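Local coordinates for protein response regulator aspartate phosphatase H (Bacillus subtilis, PDB 3Q15) that dephosphorylates the sporulation phosphotransferase Spo0F and also acts on the response regulator ComA, helping to separate competence from sporulation in time, at residues A337-A342 with A356-K361; G13-E18 with E39-Q44; Y162-A167 with I182-V187; M109-F112 with V118-I121. One frame throughout, in Å; residues are numbered along the deposited sequence.

Contact 1 (A337-A342 with A356-K361); sequences ACARSA and AAFYRK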
loop_
_atom_site.group_PDB
_atom_site.type_symbol
_atom_site.label_atom_id
_atom_site.label_comp_id
_atom_site.label_asym_id
_atom_site.label_seq_id
_atom_site.Cartn_x
_atom_site.Cartn_y
_atom_site.Cartn_z
ATOM N N ALA A 337 17.813 -19.058 4.302
ATOM C CA ALA A 337 18.609 -18.783 5.492
ATOM C C ALA A 337 19.643 -19.877 5.749
ATOM O O ALA A 337 20.820 -19.588 5.965
ATOM C CB ALA A 337 17.703 -18.603 6.704
ATOM N N CYS A 338 19.204 -21.132 5.714
ATOM C CA CYS A 338 20.116 -22.257 5.903
ATOM C C CYS A 338 21.177 -22.317 4.808
ATOM O O CYS A 338 22.352 -22.560 5.081
ATOM C CB CYS A 338 19.347 -23.576 5.965
ATOM S SG CYS A 338 18.319 -23.754 7.437
ATOM N N ALA A 339 20.759 -22.091 3.567
ATOM C CA ALA A 339 21.688 -22.105 2.442
ATOM C C ALA A 339 22.706 -20.979 2.571
ATOM O O ALA A 339 23.855 -21.114 2.150
ATOM C CB ALA A 339 20.935 -21.992 1.128
ATOM N N ARG A 340 22.279 -19.864 3.150
ATOM C CA ARG A 340 23.185 -18.753 3.386
ATOM C C ARG A 340 24.285 -19.203 4.333
ATOM O O ARG A 340 25.469 -18.964 4.091
ATOM C CB ARG A 340 22.438 -17.555 3.976
ATOM C CG ARG A 340 21.661 -16.720 2.959
ATOM C CD ARG A 340 20.945 -15.565 3.650
ATOM N NE ARG A 340 20.174 -14.716 2.741
ATOM C CZ ARG A 340 20.640 -13.603 2.183
ATOM N NH1 ARG A 340 21.881 -13.207 2.434
ATOM N NH2 ARG A 340 19.868 -12.884 1.378
ATOM N N SER A 341 23.886 -19.865 5.412
ATOM C CA SER A 341 24.837 -20.350 6.403
ATOM C C SER A 341 25.807 -21.345 5.782
ATOM O O SER A 341 27.021 -21.192 5.907
ATOM C CB SER A 341 24.104 -20.983 7.583
ATOM O OG SER A 341 23.144 -20.074 8.105
ATOM N N ALA A 342 25.267 -22.357 5.105
ATOM C CA ALA A 342 26.094 -23.391 4.489
ATOM C C ALA A 342 27.147 -22.791 3.558
ATOM O O ALA A 342 28.294 -23.228 3.547
ATOM C CB ALA A 342 25.224 -24.401 3.748
ATOM N N ALA A 356 29.346 -22.205 -3.969
ATOM C CA ALA A 356 28.587 -21.774 -5.137
ATOM C C ALA A 356 27.258 -22.519 -5.243
ATOM O O ALA A 356 26.224 -21.922 -5.547
ATOM C CB ALA A 356 29.410 -21.957 -6.406
ATOM N N ALA A 357 27.289 -23.824 -4.990
ATOM C CA ALA A 357 26.071 -24.630 -5.020
ATOM C C ALA A 357 24.999 -24.079 -4.077
ATOM O O ALA A 357 23.824 -23.996 -4.438
ATOM C CB ALA A 357 26.383 -26.084 -4.686
ATOM N N PHE A 358 25.407 -23.703 -2.870
ATOM C CA PHE A 358 24.462 -23.173 -1.897
ATOM C C PHE A 358 24.012 -21.763 -2.246
ATOM O O PHE A 358 22.863 -21.408 -2.013
ATOM C CB PHE A 358 25.024 -23.256 -0.477
ATOM C CG PHE A 358 24.996 -24.643 0.090
ATOM C CD1 PHE A 358 26.137 -25.420 0.109
ATOM C CD2 PHE A 358 23.815 -25.181 0.572
ATOM C CE1 PHE A 358 26.105 -26.702 0.615
ATOM C CE2 PHE A 358 23.778 -26.463 1.080
ATOM C CZ PHE A 358 24.924 -27.225 1.100
ATOM N N TYR A 359 24.910 -20.969 -2.820
ATOM C CA TYR A 359 24.544 -19.635 -3.283
ATOM C C TYR A 359 23.437 -19.716 -4.338
ATOM O O TYR A 359 22.534 -18.882 -4.365
ATOM C CB TYR A 359 25.762 -18.900 -3.850
ATOM C CG TYR A 359 26.673 -18.283 -2.806
ATOM C CD1 TYR A 359 26.149 -17.603 -1.719
ATOM C CD2 TYR A 359 28.056 -18.384 -2.913
ATOM C CE1 TYR A 359 26.969 -17.037 -0.768
ATOM C CE2 TYR A 359 28.889 -17.820 -1.960
ATOM C CZ TYR A 359 28.338 -17.149 -0.892
ATOM O OH TYR A 359 29.156 -16.584 0.061
ATOM N N ARG A 360 23.505 -20.725 -5.203
ATOM C CA ARG A 360 22.467 -20.924 -6.209
ATOM C C ARG A 360 21.134 -21.308 -5.565
ATOM O O ARG A 360 20.068 -20.908 -6.037
ATOM C CB ARG A 360 22.884 -21.979 -7.241
ATOM C CG ARG A 360 24.031 -21.557 -8.156
ATOM C CD ARG A 360 24.171 -22.477 -9.386
ATOM N NE ARG A 360 24.355 -23.883 -9.029
ATOM C CZ ARG A 360 25.526 -24.431 -8.715
ATOM N NH1 ARG A 360 26.625 -23.692 -8.715
ATOM N NH2 ARG A 360 25.602 -25.719 -8.398
ATOM N N LYS A 361 21.200 -22.091 -4.494
ATOM C CA LYS A 361 20.008 -22.461 -3.746
ATOM C C LYS A 361 19.406 -21.224 -3.083
ATOM O O LYS A 361 18.185 -21.099 -2.957
ATOM C CB LYS A 361 20.333 -23.512 -2.683
ATOM C CG LYS A 361 20.912 -24.814 -3.219
ATOM C CD LYS A 361 21.073 -25.839 -2.105
ATOM C CE LYS A 361 21.981 -26.987 -2.524
ATOM N NZ LYS A 361 21.463 -27.711 -3.720
#
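Ala342 sets its methyl over the middle of the Phe358 ring, a clear example of a small residue on one helix receiving a large one from its antiparallel neighbour. The main interaction is this CH-pi contact: Ala342 CB stands 3.5 Å from the centroid of the Phe358 ring, 10° off the ring normal, and lies within 4.0 Å of all six ring carbons. The ring is carried there by a first torsion that keeps CG of Phe358 beside its own backbone N (chi1 -75°). A second group of contacts joins side-chain carbons to main-chain oxygens. Phe358 CB rests 3.6 Å from Ala339 O, and Ala339 CB returns the contact at 3.7 Å from Phe358 O. Between aliphatic carbons, Ala339 CB meets Lys361 CB at 4.1 Å, and the rest of that lysine leads away.

Both segments belong to the predicted sixth TPR repeat, whose helices 332-348 and 352-372 come within 8.2 Å, axis to axis, over these segments. Ile319 and Leu323 of helix 316-328 also touch Phe358. Cutting Phe358 back to an alanine would probably strip the Ala342 methyl of its aromatic partner and leave a gap facing Leu323. With carbon on at least one side of every touch and no salt bridge between the segments, the contact probably rests mainly on shape and dispersion, and the small alanines are consistent with the close approach of the backbones.

Contact 2 (G13-E18 with E39-Q44); sequences GVKINE and EQDIQQ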
loop_
_atom_site.group_PDB
_atom_site.type_symbol
_atom_site.label_atom_id
_atom_site.label_comp_id
_atom_site.label_asym_id
_atom_site.label_seq_id
_atom_site.Cartn_x
_atom_site.Cartn_y
_atom_site.Cartn_z
ATOM N N GLY A 13 -16.660 -15.179 8.807
ATOM C CA GLY A 13 -17.066 -13.820 8.502
ATOM C C GLY A 13 -17.783 -13.680 7.169
ATOM O O GLY A 13 -18.791 -12.981 7.076
ATOM N N VAL A 14 -17.264 -14.334 6.134
ATOM C CA VAL A 14 -17.873 -14.237 4.813
ATOM C C VAL A 14 -19.206 -14.981 4.732
ATOM O O VAL A 14 -20.075 -14.612 3.947
ATOM C CB VAL A 14 -16.928 -14.701 3.683
ATOM C CG1 VAL A 14 -15.736 -13.762 3.570
ATOM C CG2 VAL A 14 -16.478 -16.136 3.906
ATOM N N LYS A 15 -19.370 -16.022 5.544
ATOM C CA LYS A 15 -20.651 -16.718 5.613
ATOM C C LYS A 15 -21.696 -15.822 6.278
ATOM O O LYS A 15 -22.867 -15.827 5.892
ATOM C CB LYS A 15 -20.526 -18.049 6.359
ATOM C CG LYS A 15 -21.848 -18.784 6.516
ATOM C CD LYS A 15 -21.662 -20.172 7.106
ATOM C CE LYS A 15 -20.873 -21.072 6.164
ATOM N NZ LYS A 15 -20.800 -22.477 6.655
ATOM N N ILE A 16 -21.262 -15.054 7.274
ATOM C CA ILE A 16 -22.114 -14.048 7.906
ATOM C C ILE A 16 -22.514 -12.973 6.891
ATOM O O ILE A 16 -23.651 -12.500 6.885
ATOM C CB ILE A 16 -21.419 -13.394 9.122
ATOM C CG1 ILE A 16 -21.218 -14.423 10.237
ATOM C CG2 ILE A 16 -22.232 -12.215 9.638
ATOM C CD1 ILE A 16 -20.599 -13.860 11.497
ATOM N N ASN A 17 -21.571 -12.597 6.031
ATOM C CA ASN A 17 -21.847 -11.682 4.932
ATOM C C ASN A 17 -22.956 -12.228 4.042
ATOM O O ASN A 17 -23.806 -11.479 3.564
ATOM C CB ASN A 17 -20.591 -11.469 4.082
ATOM C CG ASN A 17 -19.529 -10.659 4.796
ATOM O OD1 ASN A 17 -19.681 -10.299 5.967
ATOM N ND2 ASN A 17 -18.439 -10.372 4.096
ATOM N N GLU A 18 -22.923 -13.536 3.807
ATOM C CA GLU A 18 -23.926 -14.183 2.980
ATOM C C GLU A 18 -25.247 -14.204 3.728
ATOM O O GLU A 18 -26.308 -13.981 3.146
ATOM C CB GLU A 18 -23.498 -15.609 2.624
ATOM C CG GLU A 18 -24.503 -16.347 1.763
ATOM C CD GLU A 18 -24.756 -15.653 0.440
ATOM O OE1 GLU A 18 -25.866 -15.811 -0.109
ATOM O OE2 GLU A 18 -23.841 -14.956 -0.051
ATOM N N GLU A 39 -23.682 -20.633 13.527
ATOM C CA GLU A 39 -23.675 -20.997 14.939
ATOM C C GLU A 39 -22.971 -22.328 15.184
ATOM O O GLU A 39 -22.551 -22.625 16.302
ATOM C CB GLU A 39 -25.104 -21.023 15.485
ATOM C CG GLU A 39 -25.759 -19.653 15.504
ATOM C CD GLU A 39 -27.247 -19.713 15.770
ATOM O OE1 GLU A 39 -27.827 -20.819 15.699
ATOM O OE2 GLU A 39 -27.838 -18.649 16.051
ATOM N N GLN A 40 -22.839 -23.124 14.130
ATOM C CA GLN A 40 -22.088 -24.366 14.210
ATOM C C GLN A 40 -20.604 -24.104 13.984
ATOM O O GLN A 40 -19.757 -24.592 14.733
ATOM C CB GLN A 40 -22.612 -25.383 13.193
ATOM C CG GLN A 40 -24.021 -25.878 13.482
ATOM C CD GLN A 40 -24.106 -26.668 14.777
ATOM O OE1 GLN A 40 -23.102 -27.188 15.265
ATOM N NE2 GLN A 40 -25.307 -26.760 15.342
ATOM N N ASP A 41 -20.296 -23.324 12.952
ATOM C CA ASP A 41 -18.911 -23.035 12.600
ATOM C C ASP A 41 -18.158 -22.366 13.747
ATOM O O ASP A 41 -16.982 -22.649 13.974
ATOM C CB ASP A 41 -18.839 -22.158 11.346
ATOM C CG ASP A 41 -19.463 -22.823 10.131
ATOM O OD1 ASP A 41 -19.838 -22.100 9.184
ATOM O OD2 ASP A 41 -19.583 -24.067 10.128
ATOM N N ILE A 42 -18.843 -21.481 14.464
ATOM C CA ILE A 42 -18.234 -20.763 15.582
ATOM C C ILE A 42 -17.750 -21.707 16.686
ATOM O O ILE A 42 -16.745 -21.443 17.350
ATOM C CB ILE A 42 -19.193 -19.708 16.165
ATOM C CG1 ILE A 42 -19.403 -18.579 15.154
ATOM C CG2 ILE A 42 -18.652 -19.159 17.469
ATOM C CD1 ILE A 42 -20.282 -17.465 15.653
ATOM N N GLN A 43 -18.461 -22.816 16.868
ATOM C CA GLN A 43 -18.092 -23.806 17.875
ATOM C C GLN A 43 -16.757 -24.470 17.544
ATOM O O GLN A 43 -16.178 -25.166 18.378
ATOM C CB GLN A 43 -19.188 -24.866 18.007
ATOM C CG GLN A 43 -20.564 -24.300 18.322
ATOM C CD GLN A 43 -21.624 -25.379 18.452
ATOM O OE1 GLN A 43 -21.314 -26.572 18.468
ATOM N NE2 GLN A 43 -22.882 -24.964 18.543
ATOM N N GLN A 44 -16.278 -24.253 16.322
ATOM C CA GLN A 44 -15.007 -24.815 15.874
ATOM C C GLN A 44 -14.080 -23.722 15.343
ATOM O O GLN A 44 -13.057 -24.009 14.721
ATOM C CB GLN A 44 -15.245 -25.869 14.787
ATOM C CG GLN A 44 -16.010 -27.098 15.257
ATOM C CD GLN A 44 -15.172 -28.014 16.129
ATOM O OE1 GLN A 44 -15.522 -28.289 17.278
ATOM N NE2 GLN A 44 -14.061 -28.498 15.584
#
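Lys15 reaches across to Asp41 and forms a salt bridge with it, illustrating how a long flexible chain can tie together two helices whose backbones stay well apart; even the nearest CA atoms, those of Lys15 and Asp41, are 9.6 Å from each other. From CB, which points toward segment 39-44, the chain runs out extended through CG, and these first two carbons serve as the reach. This extended run already brings Lys15 CD to 3.4 Å from Asp41 OD1. The bend comes next, about the CG-CD bond (chi3 -65°); it keeps CE of Lys15 equally close to that oxygen and turns NZ onto it. At the tip, Lys15 NZ donates at 2.7 Å to Asp41 OD1, which accepts through its syn lone pair, on the side of OD2, while Asp41 OD2 stays 4.0 Å from Lys15 NZ. The grip is thus on one oxygen, and the two side chains cross at about a right angle.

The bridge joins helices 9-24 and 28-41 of the N-terminal three-helix bundle, near its surface. Lys15 NZ also forms a salt bridge with Glu37, and Val38 packs against the lysine chain. Paired with two carboxylates, the ammonium group would be expected to keep its positive charge and to pin helix 9-24 electrostatically to its neighbour.

Contact 3 (Y162-A167 with I182-V187); sequences YHILQA and IQSLFV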
loop_
_atom_site.group_PDB
_atom_site.type_symbol
_atom_site.label_atom_id
_atom_site.label_comp_id
_atom_site.label_asym_id
_atom_site.label_seq_id
_atom_site.Cartn_x
_atom_site.Cartn_y
_atom_site.Cartn_z
ATOM N N TYR A 162 2.935 3.013 7.490
ATOM C CA TYR A 162 1.936 4.072 7.478
ATOM C C TYR A 162 0.807 3.741 8.441
ATOM O O TYR A 162 0.489 4.526 9.330
ATOM C CB TYR A 162 1.382 4.268 6.070
ATOM C CG TYR A 162 0.118 5.095 6.021
ATOM C CD1 TYR A 162 0.169 6.483 6.026
ATOM C CD2 TYR A 162 -1.126 4.486 5.965
ATOM C CE1 TYR A 162 -0.989 7.241 5.980
ATOM C CE2 TYR A 162 -2.284 5.233 5.916
ATOM C CZ TYR A 162 -2.209 6.610 5.923
ATOM O OH TYR A 162 -3.362 7.362 5.876
ATOM N N HIS A 163 0.216 2.562 8.270
ATOM C CA HIS A 163 -0.911 2.157 9.102
ATOM C C HIS A 163 -0.550 1.940 10.567
ATOM O O HIS A 163 -1.282 2.366 11.454
ATOM C CB HIS A 163 -1.588 0.913 8.531
ATOM C CG HIS A 163 -2.475 1.206 7.364
ATOM N ND1 HIS A 163 -3.718 1.787 7.501
ATOM C CD2 HIS A 163 -2.294 1.016 6.034
ATOM C CE1 HIS A 163 -4.266 1.939 6.309
ATOM N NE2 HIS A 163 -3.421 1.476 5.402
ATOM N N ILE A 164 0.572 1.274 10.823
ATOM C CA ILE A 164 0.939 0.964 12.199
ATOM C C ILE A 164 1.261 2.228 12.995
ATOM O O ILE A 164 1.078 2.270 14.213
ATOM C CB ILE A 164 2.127 -0.021 12.276
ATOM C CG1 ILE A 164 2.183 -0.673 13.657
ATOM C CG2 ILE A 164 3.445 0.683 11.948
ATOM C CD1 ILE A 164 0.914 -1.393 14.039
ATOM N N LEU A 165 1.735 3.260 12.305
ATOM C CA LEU A 165 2.025 4.527 12.963
ATOM C C LEU A 165 0.744 5.252 13.369
ATOM O O LEU A 165 0.745 6.043 14.313
ATOM C CB LEU A 165 2.895 5.422 12.078
ATOM C CG LEU A 165 4.361 5.009 11.900
ATOM C CD1 LEU A 165 5.064 5.963 10.944
ATOM C CD2 LEU A 165 5.082 4.966 13.242
ATOM N N GLN A 166 -0.348 4.982 12.659
ATOM C CA GLN A 166 -1.641 5.557 13.027
ATOM C C GLN A 166 -2.227 4.823 14.226
ATOM O O GLN A 166 -2.857 5.430 15.092
ATOM C CB GLN A 166 -2.620 5.507 11.856
ATOM C CG GLN A 166 -2.214 6.366 10.676
ATOM C CD GLN A 166 -3.316 6.487 9.645
ATOM O OE1 GLN A 166 -3.255 5.869 8.584
ATOM N NE2 GLN A 166 -4.331 7.289 9.951
ATOM N N ALA A 167 -2.014 3.512 14.271
ATOM C CA ALA A 167 -2.456 2.711 15.403
ATOM C C ALA A 167 -1.736 3.140 16.679
ATOM O O ALA A 167 -2.373 3.461 17.684
ATOM C CB ALA A 167 -2.224 1.236 15.132
ATOM N N ILE A 182 3.011 -2.298 22.843
ATOM C CA ILE A 182 4.170 -3.166 22.709
ATOM C C ILE A 182 4.126 -3.903 21.376
ATOM O O ILE A 182 5.121 -3.946 20.649
ATOM C CB ILE A 182 4.247 -4.174 23.863
ATOM C CG1 ILE A 182 4.525 -3.441 25.183
ATOM C CG2 ILE A 182 5.320 -5.213 23.587
ATOM C CD1 ILE A 182 4.466 -4.322 26.405
ATOM N N GLN A 183 2.965 -4.470 21.057
ATOM C CA GLN A 183 2.776 -5.171 19.789
ATOM C C GLN A 183 3.015 -4.230 18.614
ATOM O O GLN A 183 3.546 -4.637 17.585
ATOM C CB GLN A 183 1.369 -5.771 19.698
ATOM C CG GLN A 183 1.089 -6.880 20.698
ATOM C CD GLN A 183 -0.389 -7.220 20.797
ATOM O OE1 GLN A 183 -1.247 -6.334 20.803
ATOM N NE2 GLN A 183 -0.693 -8.509 20.871
ATOM N N SER A 184 2.619 -2.971 18.773
ATOM C CA SER A 184 2.812 -1.976 17.720
ATOM C C SER A 184 4.291 -1.658 17.540
ATOM O O SER A 184 4.758 -1.440 16.420
ATOM C CB SER A 184 2.020 -0.703 18.014
ATOM O OG SER A 184 0.626 -0.951 17.947
ATOM N N LEU A 185 5.023 -1.639 18.646
ATOM C CA LEU A 185 6.461 -1.418 18.599
ATOM C C LEU A 185 7.159 -2.579 17.900
ATOM O O LEU A 185 8.075 -2.370 17.102
ATOM C CB LEU A 185 7.021 -1.216 20.012
ATOM C CG LEU A 185 6.529 0.052 20.721
ATOM C CD1 LEU A 185 6.895 0.046 22.202
ATOM C CD2 LEU A 185 7.079 1.296 20.036
ATOM N N PHE A 186 6.726 -3.801 18.202
ATOM C CA PHE A 186 7.260 -4.983 17.523
ATOM C C PHE A 186 7.030 -4.906 16.017
ATOM O O PHE A 186 7.914 -5.236 15.225
ATOM C CB PHE A 186 6.647 -6.272 18.083
ATOM C CG PHE A 186 7.117 -6.615 19.469
ATOM C CD1 PHE A 186 8.192 -5.947 20.036
ATOM C CD2 PHE A 186 6.488 -7.606 20.203
ATOM C CE1 PHE A 186 8.629 -6.257 21.313
ATOM C CE2 PHE A 186 6.922 -7.922 21.480
ATOM C CZ PHE A 186 7.996 -7.245 22.034
ATOM N N VAL A 187 5.837 -4.468 15.623
ATOM C CA VAL A 187 5.511 -4.344 14.208
ATOM C C VAL A 187 6.406 -3.310 13.531
ATOM O O VAL A 187 6.920 -3.543 12.438
ATOM C CB VAL A 187 4.034 -3.986 13.994
ATOM C CG1 VAL A 187 3.772 -3.677 12.526
ATOM C CG2 VAL A 187 3.147 -5.130 14.467
#
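Ile164 pushes its longer branch against Val187, and here the contact is tight. Ile164 CG1 meets Val187 CG1 at 3.6 Å and Val187 CB at 3.8 Å, the two side chains crossing at a slant. CG1 of the isoleucine is swung to the far side from its backbone N (chi1 -161°), and a turn at chi2 of 57° then brings CD1 to within 3.9 Å of Ser184 OG. Ile164 CG1 is also 3.9 Å from Ser184 O, so one branch touches both valine and serine. Leu168 and Tyr171 of helix 157-172 continue the packing on Ser184, whose OG brings no polar link across; it is hydrogen-bonded to Arg180 O on its own helix.

In TPR terms this is packing between successive repeats: segment 162-167 lies in the predicted second repeat and segment 182-187 in the third. Ala148 of helix 137-153 touches Ile164 as well, making the isoleucine a meeting point for three helices. An alanine in place of Ile164 is likely to leave the Val187 methyl without its apolar mate and a gap beside Ala148.

The looser part lies around Ala167, whose CB points toward segment 182-187 yet stays 4.6 Å from it at the nearest. Val187, for its part, remains partly exposed.

Contact 4 (M109-F112 with V118-I121); sequences MYEF and VEAI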
loop_
_atom_site.group_PDB
_atom_site.type_symbol
_atom_site.label_atom_id
_atom_site.label_comp_id
_atom_site.label_asym_id
_atom_site.label_seq_id
_atom_site.Cartn_x
_atom_site.Cartn_y
_atom_site.Cartn_z
ATOM N N MET A 109 -10.090 -9.699 4.951
ATOM C CA MET A 109 -9.266 -10.693 5.625
ATOM C C MET A 109 -9.399 -12.066 4.963
ATOM O O MET A 109 -8.430 -12.817 4.879
ATOM C CB MET A 109 -9.614 -10.772 7.114
ATOM C CG MET A 109 -9.174 -9.555 7.926
ATOM S SD MET A 109 -7.399 -9.240 7.808
ATOM C CE MET A 109 -7.229 -7.807 8.868
ATOM N N TYR A 110 -10.595 -12.391 4.485
ATOM C CA TYR A 110 -10.794 -13.655 3.777
ATOM C C TYR A 110 -9.944 -13.709 2.511
ATOM O O TYR A 110 -9.293 -14.717 2.225
ATOM C CB TYR A 110 -12.266 -13.867 3.435
ATOM C CG TYR A 110 -12.541 -15.131 2.648
ATOM C CD1 TYR A 110 -12.608 -16.369 3.279
ATOM C CD2 TYR A 110 -12.740 -15.088 1.274
ATOM C CE1 TYR A 110 -12.863 -17.533 2.558
ATOM C CE2 TYR A 110 -12.994 -16.244 0.546
ATOM C CZ TYR A 110 -13.053 -17.461 1.195
ATOM O OH TYR A 110 -13.306 -18.612 0.475
ATOM N N GLU A 111 -9.953 -12.618 1.754
ATOM C CA GLU A 111 -9.133 -12.521 0.559
ATOM C C GLU A 111 -7.659 -12.609 0.932
ATOM O O GLU A 111 -6.879 -13.291 0.265
ATOM C CB GLU A 111 -9.432 -11.224 -0.192
ATOM C CG GLU A 111 -10.872 -11.131 -0.705
ATOM C CD GLU A 111 -11.190 -12.170 -1.778
ATOM O OE1 GLU A 111 -10.245 -12.747 -2.358
ATOM O OE2 GLU A 111 -12.388 -12.408 -2.046
ATOM N N PHE A 112 -7.287 -11.930 2.010
ATOM C CA PHE A 112 -5.915 -11.959 2.504
ATOM C C PHE A 112 -5.481 -13.379 2.853
ATOM O O PHE A 112 -4.371 -13.793 2.526
ATOM C CB PHE A 112 -5.762 -11.035 3.721
ATOM C CG PHE A 112 -4.438 -11.164 4.418
ATOM C CD1 PHE A 112 -3.335 -10.461 3.970
ATOM C CD2 PHE A 112 -4.301 -11.984 5.526
ATOM C CE1 PHE A 112 -2.124 -10.574 4.609
ATOM C CE2 PHE A 112 -3.090 -12.101 6.168
ATOM C CZ PHE A 112 -2.000 -11.396 5.709
ATOM N N VAL A 118 -4.496 -8.276 -3.919
ATOM C CA VAL A 118 -5.110 -7.148 -4.601
ATOM C C VAL A 118 -6.575 -7.005 -4.180
ATOM O O VAL A 118 -7.025 -5.915 -3.818
ATOM C CB VAL A 118 -4.979 -7.279 -6.127
ATOM C CG1 VAL A 118 -5.893 -6.294 -6.832
ATOM C CG2 VAL A 118 -3.522 -7.072 -6.545
ATOM N N GLU A 119 -7.309 -8.112 -4.204
ATOM C CA GLU A 119 -8.681 -8.115 -3.715
ATOM C C GLU A 119 -8.740 -7.621 -2.270
ATOM O O GLU A 119 -9.559 -6.767 -1.939
ATOM C CB GLU A 119 -9.303 -9.512 -3.828
ATOM C CG GLU A 119 -9.430 -10.018 -5.261
ATOM C CD GLU A 119 -10.293 -9.114 -6.127
ATOM O OE1 GLU A 119 -11.367 -8.692 -5.656
ATOM O OE2 GLU A 119 -9.897 -8.816 -7.274
ATOM N N ALA A 120 -7.867 -8.155 -1.419
ATOM C CA ALA A 120 -7.845 -7.774 -0.005
ATOM C C ALA A 120 -7.694 -6.268 0.177
ATOM O O ALA A 120 -8.449 -5.648 0.924
ATOM C CB ALA A 120 -6.735 -8.514 0.740
ATOM N N ILE A 121 -6.712 -5.690 -0.503
ATOM C CA ILE A 121 -6.459 -4.253 -0.430
ATOM C C ILE A 121 -7.725 -3.462 -0.756
ATOM O O ILE A 121 -8.096 -2.529 -0.038
ATOM C CB ILE A 121 -5.310 -3.850 -1.387
ATOM C CG1 ILE A 121 -3.992 -4.477 -0.919
ATOM C CG2 ILE A 121 -5.175 -2.337 -1.488
ATOM C CD1 ILE A 121 -2.869 -4.421 -1.949
HETATM O O HOH W 1 -12.986 -10.444 -4.524
#
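In the helical hairpin formed by helices 93-113 and 117-128, Glu111 and Phe112 close on Ala120 across the short turn that joins the helices, an instance of a small residue at a point where two helices come close. The CA atoms of Glu111 and Ala120 are 5.0 Å apart. Glu111 CB lies 3.7 Å from Ala120 N, and Ala120 CB sits at the same distance from Phe112 N, with Phe112 CB 4.0 Å from that methyl. The Phe112 ring itself turns away, CG lying opposite the backbone N (chi1 171°), and meets His153 and Tyr124.

Such a helix-turn-helix pair is the unit of a TPR, and both segments lie in the predicted first repeat. On the polar flank of the contact the two glutamates run side by side in the same direction, their carboxylate planes turned 71° apart. Glu111 OE1 touches Glu119 CB at 3.7 Å, whereas Glu111 OE2 and Glu119 OE1 stay 5.3 Å apart. A water lies between the carboxylates: it donates to Glu119 OE1 at 2.6 Å and, weakly, to Glu111 OE2 at 3.2 Å. Each acid has a stronger hold outside the pair. Glu111 makes a salt bridge with Arg107 and a hydrogen bond with Gln114, and Glu119 OE2 is hydrogen-bonded to Tyr378 OH.

Contacts 1 and 3 are buried and contact 4 partly so, while contact 2 lies at the surface, and the chemistry follows: mainly apolar packing in contacts 1 and 3, alanine packing with a water-bridged acidic flank in contact 4, a salt bridge in contact 2. Contacts 1 and 4 each close the helix pair of one predicted repeat, the sixth and the first; contact 3 instead joins neighbouring repeats. All three also touch the second subunit. Contact 2 belongs to the N-terminal bundle, yet it reaches the TPR region through contact 4, with Val14 CG1 3.5 Å from Tyr110 CB. Contacts 1 and 2 lie about 45 Å apart, centre to centre, on opposite sides of the chain's centre.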